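Local coordinates for protein glucuronoarabinoxylan endo-1,4-beta-xylanase (PDB 4FMV) that probably hydrolyses internal beta-1,4 linkages in the backbone of plant xylans, as the catalytic part of a longer glycoside hydrolase family 30 enzyme, at residues A[115-118]-A[119-122]; A[152-155]-A[156-159]. All blocks are in the same frame, centred on the assembly; numbering follows the deposited sequence.

Contact 1: A[115-118]-A[119-122]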
loop_
_atom_site.group_PDB
_atom_site.type_symbol
_atom_site.label_atom_id
_atom_site.label_comp_id
_atom_site.label_asym_id
_atom_site.label_seq_id
_atom_site.Cartn_x
_atom_site.Cartn_y
_atom_site.Cartn_z
ATOM N N THR A 115 -25.346 12.474 -0.044
ATOM C CA THR A 115 -24.894 13.846 -0.345
ATOM C C THR A 115 -24.121 14.424 0.847
ATOM O O THR A 115 -23.007 14.925 0.694
ATOM C CB THR A 115 -26.088 14.750 -0.705
ATOM O OG1 THR A 115 -26.657 14.284 -1.936
ATOM C CG2 THR A 115 -25.656 16.198 -0.869
ATOM N N GLU A 116 -24.703 14.313 2.038
ATOM C CA GLU A 116 -24.034 14.770 3.247
ATOM C C GLU A 116 -22.689 14.057 3.429
ATOM O O GLU A 116 -21.685 14.668 3.837
ATOM C CB GLU A 116 -24.933 14.590 4.482
ATOM C CG GLU A 116 -24.479 15.472 5.672
ATOM C CD GLU A 116 -25.334 15.296 6.920
ATOM O OE1 GLU A 116 -24.777 14.957 7.984
ATOM O OE2 GLU A 116 -26.558 15.511 6.845
ATOM N N TYR A 117 -22.655 12.771 3.107
ATOM C CA TYR A 117 -21.429 11.996 3.284
ATOM C C TYR A 117 -20.309 12.493 2.364
ATOM O O TYR A 117 -19.145 12.566 2.777
ATOM C CB TYR A 117 -21.680 10.498 3.083
ATOM C CG TYR A 117 -20.471 9.621 3.377
ATOM C CD1 TYR A 117 -19.833 9.661 4.615
ATOM C CD2 TYR A 117 -19.980 8.732 2.422
ATOM C CE1 TYR A 117 -18.748 8.854 4.885
ATOM C CE2 TYR A 117 -18.887 7.926 2.687
ATOM C CZ TYR A 117 -18.276 7.994 3.917
ATOM O OH TYR A 117 -17.188 7.190 4.185
ATOM N N ALA A 118 -20.656 12.852 1.131
ATOM C CA ALA A 118 -19.687 13.447 0.219
ATOM C C ALA A 118 -19.195 14.793 0.751
ATOM O O ALA A 118 -18.032 15.124 0.588
ATOM C CB ALA A 118 -20.281 13.612 -1.178
ATOM N N GLN A 119 -20.079 15.571 1.369
ATOM C CA GLN A 119 -19.671 16.847 2.001
ATOM C C GLN A 119 -18.743 16.618 3.186
ATOM O O GLN A 119 -17.799 17.370 3.423
ATOM C CB GLN A 119 -20.893 17.637 2.477
ATOM C CG GLN A 119 -21.749 18.104 1.337
ATOM C CD GLN A 119 -23.039 18.727 1.796
ATOM O OE1 GLN A 119 -23.511 18.473 2.904
ATOM N NE2 GLN A 119 -23.625 19.553 0.940
ATOM N N TYR A 120 -19.042 15.576 3.943
ATOM C CA TYR A 120 -18.191 15.149 5.047
ATOM C C TYR A 120 -16.800 14.797 4.544
ATOM O O TYR A 120 -15.788 15.296 5.051
ATOM C CB TYR A 120 -18.844 13.945 5.705
ATOM C CG TYR A 120 -18.046 13.215 6.766
ATOM C CD1 TYR A 120 -17.868 13.761 8.032
ATOM C CD2 TYR A 120 -17.527 11.946 6.518
ATOM C CE1 TYR A 120 -17.171 13.070 9.017
ATOM C CE2 TYR A 120 -16.824 11.251 7.499
ATOM C CZ TYR A 120 -16.655 11.814 8.740
ATOM O OH TYR A 120 -15.981 11.127 9.723
ATOM N N LEU A 121 -16.732 13.922 3.545
ATOM C CA LEU A 121 -15.448 13.590 2.944
ATOM C C LEU A 121 -14.742 14.854 2.435
ATOM O O LEU A 121 -13.529 15.020 2.615
ATOM C CB LEU A 121 -15.631 12.572 1.807
ATOM C CG LEU A 121 -16.080 11.186 2.290
ATOM C CD1 LEU A 121 -16.120 10.210 1.130
ATOM C CD2 LEU A 121 -15.130 10.679 3.389
ATOM N N ASN A 122 -15.490 15.741 1.787
ATOM C CA ASN A 122 -14.897 16.992 1.322
ATOM C C ASN A 122 -14.379 17.845 2.479
ATOM O O ASN A 122 -13.421 18.580 2.331
ATOM C CB ASN A 122 -15.893 17.797 0.483
ATOM C CG ASN A 122 -15.807 17.469 -0.988
ATOM O OD1 ASN A 122 -14.772 17.007 -1.466
ATOM N ND2 ASN A 122 -16.889 17.714 -1.718
#
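Tyr117 meets both Tyr120 and Leu121, three and four residues further along helix 114-130, and its side chain makes the aromatic and aliphatic contacts described here. From CB the chain turns to put CG anti to the backbone N (chi1 -175°), which leans the ring toward the following turn. Its partners come from different directions. Tyr120 meets the CD1-CE1 side: Tyr117 CD1 lies 3.8 Å from Tyr120 CD2, and Tyr117 CE1 approaches the same Tyr120 CD2 to 3.7 Å. The two phenol rings, with planes 22° apart and centroids 5.9 Å apart, therefore meet rim to rim, and neither lies over the other. Leu121 lies instead over one face, its CD1 3.9 Å from Tyr117 CE2, with both methyls reaching toward CZ. Leu121 CG stands over that same face, 4.3 Å from the Tyr117 centroid, a CH-pi contact displaced toward the rim. At the tip, the OH passes Leu121 CD2 and makes its hydrogen bond to Val140 O, which should limit rotation of the buried phenol.

Four successive i to i+4 backbone hydrogen bonds, from Thr115 O to Asn122 N, identify regular alpha-helix. The straightest runs from Leu121 N to Tyr117 O, 2.9 Å with an N-H...O angle of 173°, so these two residues are joined through main chain and ring alike. Glu116 sends its carboxylate to Lys59 and Lys113, and Asn122 uses its amide on Ser168 and Asn170. Tyr120 also packs edge-to-face with Trp58. Such i, i+3 and i, i+4 aromatic and aliphatic packing is characteristic of the buried stripe of an alpha-helix, here a helix of the (beta/alpha)8 barrel domain packed against loops.

Contact 2: A[152-155]-A[156-159]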
loop_
_atom_site.group_PDB
_atom_site.type_symbol
_atom_site.label_atom_id
_atom_site.label_comp_id
_atom_site.label_asym_id
_atom_site.label_seq_id
_atom_site.Cartn_x
_atom_site.Cartn_y
_atom_site.Cartn_z
ATOM N N TRP A 152 -21.630 -1.360 6.334
ATOM C CA TRP A 152 -21.752 -2.181 5.102
ATOM C C TRP A 152 -22.158 -1.375 3.862
ATOM O O TRP A 152 -23.009 -0.482 3.950
ATOM C CB TRP A 152 -22.862 -3.233 5.263
ATOM C CG TRP A 152 -22.609 -4.366 6.211
ATOM C CD1 TRP A 152 -23.084 -4.488 7.502
ATOM C CD2 TRP A 152 -21.873 -5.563 5.943
ATOM N NE1 TRP A 152 -22.665 -5.677 8.051
ATOM C CE2 TRP A 152 -21.924 -6.359 7.114
ATOM C CE3 TRP A 152 -21.177 -6.050 4.820
ATOM C CZ2 TRP A 152 -21.297 -7.604 7.204
ATOM C CZ3 TRP A 152 -20.548 -7.289 4.915
ATOM C CH2 TRP A 152 -20.616 -8.054 6.096
ATOM N N TRP A 153 -21.598 -1.724 2.700
ATOM C CA TRP A 153 -22.105 -1.270 1.415
ATOM C C TRP A 153 -22.132 -2.461 0.482
ATOM O O TRP A 153 -21.126 -3.135 0.335
ATOM C CB TRP A 153 -21.162 -0.254 0.746
ATOM C CG TRP A 153 -20.808 0.967 1.531
ATOM C CD1 TRP A 153 -20.238 1.019 2.764
ATOM C CD2 TRP A 153 -20.953 2.321 1.097
ATOM N NE1 TRP A 153 -20.032 2.329 3.139
ATOM C CE2 TRP A 153 -20.456 3.145 2.129
ATOM C CE3 TRP A 153 -21.460 2.918 -0.069
ATOM C CZ2 TRP A 153 -20.454 4.544 2.036
ATOM C CZ3 TRP A 153 -21.465 4.308 -0.156
ATOM C CH2 TRP A 153 -20.959 5.100 0.890
ATOM N N THR A 154 -23.267 -2.724 -0.151
ATOM C CA THR A 154 -23.312 -3.723 -1.202
ATOM C C THR A 154 -22.525 -3.188 -2.389
ATOM O O THR A 154 -22.247 -1.978 -2.475
ATOM C CB THR A 154 -24.755 -3.967 -1.651
ATOM O OG1 THR A 154 -25.282 -2.759 -2.223
ATOM C CG2 THR A 154 -25.623 -4.402 -0.458
ATOM N N PRO A 155 -22.138 -4.082 -3.313
ATOM C CA PRO A 155 -21.528 -3.585 -4.547
ATOM C C PRO A 155 -22.404 -2.543 -5.227
ATOM O O PRO A 155 -21.877 -1.594 -5.807
ATOM C CB PRO A 155 -21.430 -4.845 -5.407
ATOM C CG PRO A 155 -21.201 -5.934 -4.373
ATOM C CD PRO A 155 -22.084 -5.548 -3.215
ATOM N N GLN A 156 -23.721 -2.710 -5.159
ATOM C CA GLN A 156 -24.623 -1.763 -5.830
ATOM C C GLN A 156 -24.632 -0.422 -5.097
ATOM O O GLN A 156 -24.641 0.632 -5.721
ATOM C CB GLN A 156 -26.060 -2.328 -5.958
ATOM C CG GLN A 156 -27.041 -1.366 -6.631
ATOM C CD GLN A 156 -26.738 -1.159 -8.099
ATOM O OE1 GLN A 156 -26.478 -2.121 -8.832
ATOM N NE2 GLN A 156 -26.757 0.092 -8.540
ATOM N N GLU A 157 -24.628 -0.458 -3.770
ATOM C CA GLU A 157 -24.578 0.784 -3.000
ATOM C C GLU A 157 -23.326 1.595 -3.321
ATOM O O GLU A 157 -23.406 2.802 -3.545
ATOM C CB GLU A 157 -24.666 0.485 -1.503
ATOM C CG GLU A 157 -26.119 0.374 -1.061
ATOM C CD GLU A 157 -26.314 -0.469 0.171
ATOM O OE1 GLU A 157 -25.302 -0.978 0.715
ATOM O OE2 GLU A 157 -27.485 -0.647 0.576
ATOM N N MET A 158 -22.176 0.924 -3.309
ATOM C CA MET A 158 -20.900 1.535 -3.687
ATOM C C MET A 158 -20.968 2.118 -5.102
ATOM O O MET A 158 -20.500 3.238 -5.334
ATOM C CB MET A 158 -19.777 0.504 -3.603
ATOM C CG MET A 158 -18.412 1.006 -4.112
ATOM S SD MET A 158 -17.660 2.286 -3.092
ATOM C CE MET A 158 -17.684 1.518 -1.474
ATOM N N LEU A 159 -21.549 1.365 -6.041
ATOM C CA LEU A 159 -21.756 1.861 -7.410
ATOM C C LEU A 159 -22.579 3.152 -7.419
ATOM O O LEU A 159 -22.204 4.130 -8.072
ATOM C CB LEU A 159 -22.427 0.801 -8.317
ATOM C CG LEU A 159 -22.782 1.256 -9.748
ATOM C CD1 LEU A 159 -21.565 1.773 -10.503
ATOM C CD2 LEU A 159 -23.496 0.171 -10.556
HETATM O O HOH W 1 -25.348 -2.310 2.998
#
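Glu157 folds its carboxylate back to the peptide that precedes its own helix, and Thr154 returns the bond, a reciprocal pair that is the distinctive feature here. In one direction Thr154 OG1 accepts from Glu157 N at 2.8 Å. In the other, Thr154 N donates to Glu157 OE1 at 2.8 Å, meeting that oxygen from above the carboxylate plane, 38° out of it. The threonine hydroxyl sits between its own backbone N and carbonyl carbon (chi1 64°), which turns OG1 to the N-H of Glu157; the methyl CG2 of Thr154 lies 3.6 Å from Glu157 OE1. A water donates a second bond to Glu157 OE1 and reaches Trp152 O only weakly, while Glu157 OE2 is hydrogen-bonded to Tyr111 OH. Both carboxylate oxygens are thus engaged, which should hold the group in one rotation.

After the cap the first turn closes with Met158 N donating to Thr154 O, 3.0 Å and almost linear at 179°. The indole of Trp153 meets this turn with its edge: CE3 comes 3.9 Å from Met158 N, and Glu157 C also lies near the ring plane. Met158 bends back so that its CE stands over one indole face, 4.2 Å from Trp153 CD2, while its sulfur approaches the six-membered ring obliquely, a Met-aromatic contact. Trp153 NE1 is bonded to Gln141, and Met158 also packs on helix 183-190. Thr154 as N-cap, Pro155 in the first helical position and Glu157 closing the reciprocal pair make a capping box at the start of helix 155-164.

How the contacts relate
From the N terminus the chain enters contact 1 just after helix 114-130 begins, and leaves it still within that helix. It then passes strand 137-139 of the barrel and reaches the short strand 151-152, at whose end contact 2 opens and leads into helix 155-164. Each contact spans one continuous run of residues, so neither closes a long loop; they follow in series, without nesting or crossing. Their centres lie about 17 Å apart, yet they touch where Tyr117 CE2 packs 3.8 Å from Trp153 CZ2. Val140, in the loop after strand 137-139, also touches Trp153 and Met158, so that loop meets both contacts and ties the two helices together.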